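PDB 3KEZ: putative sugar binding protein from Bacteroides vulgatus ATCC 8482, which probably binds sugars at the outer membrane as a calcium-containing member of the SusD family of nutrient-binding proteins. Local coordinates for residues K445-D448 and N452-Q455. Sequence-based numbering, arbitrary orientation.
With EDO (1,2-ethanediol), chain H.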
ATOM      1  N   LYS A 445      -6.340  16.611 -17.374  1.00 14.09           N
ATOM      2  CA  LYS A 445      -7.733  16.399 -17.763  1.00 18.34           C
ATOM      3  C   LYS A 445      -8.651  16.943 -16.682  1.00 17.03           C
ATOM      4  O   LYS A 445      -9.681  17.558 -16.986  1.00 18.20           O
ATOM      5  CB  LYS A 445      -8.020  14.927 -18.073  1.00 21.42           C
ATOM      6  CG  LYS A 445      -8.376  14.052 -16.893  1.00 27.82           C
ATOM      7  CD  LYS A 445      -8.223  12.546 -17.198  1.00 37.87           C
ATOM      8  CE  LYS A 445      -9.210  12.045 -18.231  1.00 40.94           C
ATOM      9  NZ  LYS A 445      -8.875  10.654 -18.664  1.00 48.00           N
ATOM     10  N   GLU A 446      -8.230  16.798 -15.426  1.00 15.60           N
ATOM     11  CA  GLU A 446      -8.984  17.335 -14.299  1.00 15.09           C
ATOM     12  C   GLU A 446      -8.890  18.838 -14.251  1.00 15.06           C
ATOM     13  O   GLU A 446      -9.916  19.500 -14.072  1.00 12.12           O
ATOM     14  CB  GLU A 446      -8.510  16.740 -12.965  1.00 15.30           C
ATOM     15  CG  GLU A 446      -9.296  17.252 -11.758  1.00 14.60           C
ATOM     16  CD  GLU A 446     -10.726  16.750 -11.710  1.00 20.44           C
ATOM     17  OE1 GLU A 446     -11.004  15.721 -12.366  1.00 18.04           O
ATOM     18  OE2 GLU A 446     -11.557  17.381 -11.010  1.00 22.03           O
HETATM   19  N   MSE A 447      -7.681  19.379 -14.451  1.00 14.78           N
HETATM   20  CA  MSE A 447      -7.490  20.840 -14.476  1.00 15.70           C
HETATM   21  C   MSE A 447      -8.307  21.480 -15.588  1.00 19.49           C
HETATM   22  O   MSE A 447      -8.878  22.561 -15.403  1.00 20.56           O
HETATM   23  CB  MSE A 447      -6.007  21.215 -14.650  1.00 17.44           C
HETATM   24  CG  MSE A 447      -5.108  20.793 -13.490  1.00 13.35           C
HETATM   25 SE   MSE A 447      -5.434  21.676 -11.812  0.75 10.55          SE
HETATM   26  CE  MSE A 447      -5.334  23.529 -12.424  1.00  9.86           C
ATOM     27  N   ASP A 448      -8.392  20.800 -16.731  1.00 22.63           N
ATOM     28  CA  ASP A 448      -9.104  21.333 -17.899  1.00 23.19           C
ATOM     29  C   ASP A 448     -10.625  21.288 -17.658  1.00 25.40           C
ATOM     30  O   ASP A 448     -11.335  22.210 -18.058  1.00 27.11           O
ATOM     31  CB  ASP A 448      -8.771  20.539 -19.176  1.00 23.59           C
ATOM     32  CG  ASP A 448      -7.358  20.813 -19.744  1.00 24.23           C
ATOM     33  OD1 ASP A 448      -6.672  21.765 -19.319  1.00 17.31           O
ATOM     34  OD2 ASP A 448      -6.931  20.038 -20.648  1.00 18.54           O
ATOM     35  N   ASN A 452     -12.565  24.650 -10.452  1.00 13.87           N
ATOM     36  CA  ASN A 452     -12.376  24.810  -9.020  1.00 13.85           C
ATOM     37  C   ASN A 452     -11.206  23.995  -8.495  1.00 16.15           C
ATOM     38  O   ASN A 452     -10.969  23.953  -7.290  1.00 17.53           O
ATOM     39  CB  ASN A 452     -13.652  24.455  -8.280  1.00 15.22           C
ATOM     40  CG  ASN A 452     -14.826  25.314  -8.726  1.00 18.99           C
ATOM     41  OD1 ASN A 452     -14.742  26.553  -8.751  1.00 15.84           O
ATOM     42  ND2 ASN A 452     -15.928  24.670  -9.063  1.00 11.93           N
HETATM   43  N   MSE A 453     -10.447  23.393  -9.418  1.00 18.62           N
HETATM   44  CA  MSE A 453      -9.325  22.524  -9.086  1.00 16.35           C
HETATM   45  C   MSE A 453      -8.013  23.306  -9.069  1.00 14.79           C
HETATM   46  O   MSE A 453      -7.648  23.921 -10.050  1.00 17.82           O
HETATM   47  CB  MSE A 453      -9.226  21.414 -10.138  1.00 15.77           C
HETATM   48  CG  MSE A 453      -8.095  20.428  -9.876  1.00 18.72           C
HETATM   49 SE   MSE A 453      -8.249  19.506  -8.175  0.75  8.63          SE
HETATM   50  CE  MSE A 453     -10.084  19.070  -8.169  1.00  4.62           C
ATOM     51  N   LYS A 454      -7.283  23.226  -7.972  1.00 14.38           N
ATOM     52  CA  LYS A 454      -6.016  23.941  -7.835  1.00 15.07           C
ATOM     53  C   LYS A 454      -4.836  22.977  -7.987  1.00 13.05           C
ATOM     54  O   LYS A 454      -4.797  21.893  -7.378  1.00 13.73           O
ATOM     55  CB  LYS A 454      -5.965  24.682  -6.505  1.00 14.19           C
ATOM     56  CG  LYS A 454      -4.647  25.479  -6.307  1.00 24.50           C
ATOM     57  CD  LYS A 454      -4.729  26.507  -5.172  1.00 26.68           C
ATOM     58  CE  LYS A 454      -3.427  27.316  -5.097  1.00 31.69           C
ATOM     59  NZ  LYS A 454      -3.236  28.101  -6.368  1.00 28.78           N
ATOM     60  N   GLN A 455      -3.890  23.368  -8.826  1.00 13.18           N
ATOM     61  CA  GLN A 455      -2.700  22.564  -9.074  1.00 10.74           C
ATOM     62  C   GLN A 455      -1.800  22.531  -7.873  1.00 11.26           C
ATOM     63  O   GLN A 455      -1.757  23.495  -7.087  1.00  7.38           O
ATOM     64  CB  GLN A 455      -1.934  23.163 -10.260  1.00 11.99           C
ATOM     65  CG  GLN A 455      -0.720  22.382 -10.727  1.00 10.37           C
ATOM     66  CD  GLN A 455      -1.000  20.941 -11.070  1.00 10.05           C
ATOM     67  OE1 GLN A 455      -0.914  20.058 -10.210  1.00 14.39           O
ATOM     68  NE2 GLN A 455      -1.397  20.695 -12.314  1.00 12.26           N
TER
HETATM   69  C1  EDO H  14     -13.083  14.819  -8.514  1.00 40.75           C
HETATM   70  O1  EDO H  14     -13.510  15.825  -9.429  1.00 43.08           O
HETATM   71  C2  EDO H  14     -13.652  13.514  -9.034  1.00 44.88           C
HETATM   72  O2  EDO H  14     -13.006  13.181 -10.266  1.00 44.64           O
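M447 and M453, both selenomethionines, meet at about a right angle, SE of M447 lying 3.5 Å from CG of M453. Bends at chi2 and chi3 (-66° and -53°) curl the M447 chain over the backbone of the loop, where its CE comes 3.3 Å from M453 O and its SE 3.8 Å from Q455 N. Nearer the M447 backbone, Q455 NE2 lies 3.9 Å from M447 CG as the two side chains cross, while Q455 OE1 accepts a hydrogen bond from the backbone N of I442, just ahead of the helix. M453 also reaches E446: with its CG anti to the backbone N (chi1 -179°) and the chain bent beyond, its CE is brought 3.6 Å from E446 OE2, and the two CG atoms are 3.9 Å apart. That same OE2 accepts a hydrogen bond from N450 ND2 and, at 3.0 Å, one from O1 of an ethanediol, probably a crystallisation additive; OE1 has a weak one from W82 NE1. An alanine in place of E446 would probably leave N450 ND2 without this acceptor and uncover one flank of M453. No hydrogen bond joins the two segments; the contact rests on van der Waals packing of M447 and M453, partly against the loop backbone, where the chain turns after the short helix 444-449 and passes across its side, near the C-terminus of the SusD-family fold and away from the calcium site.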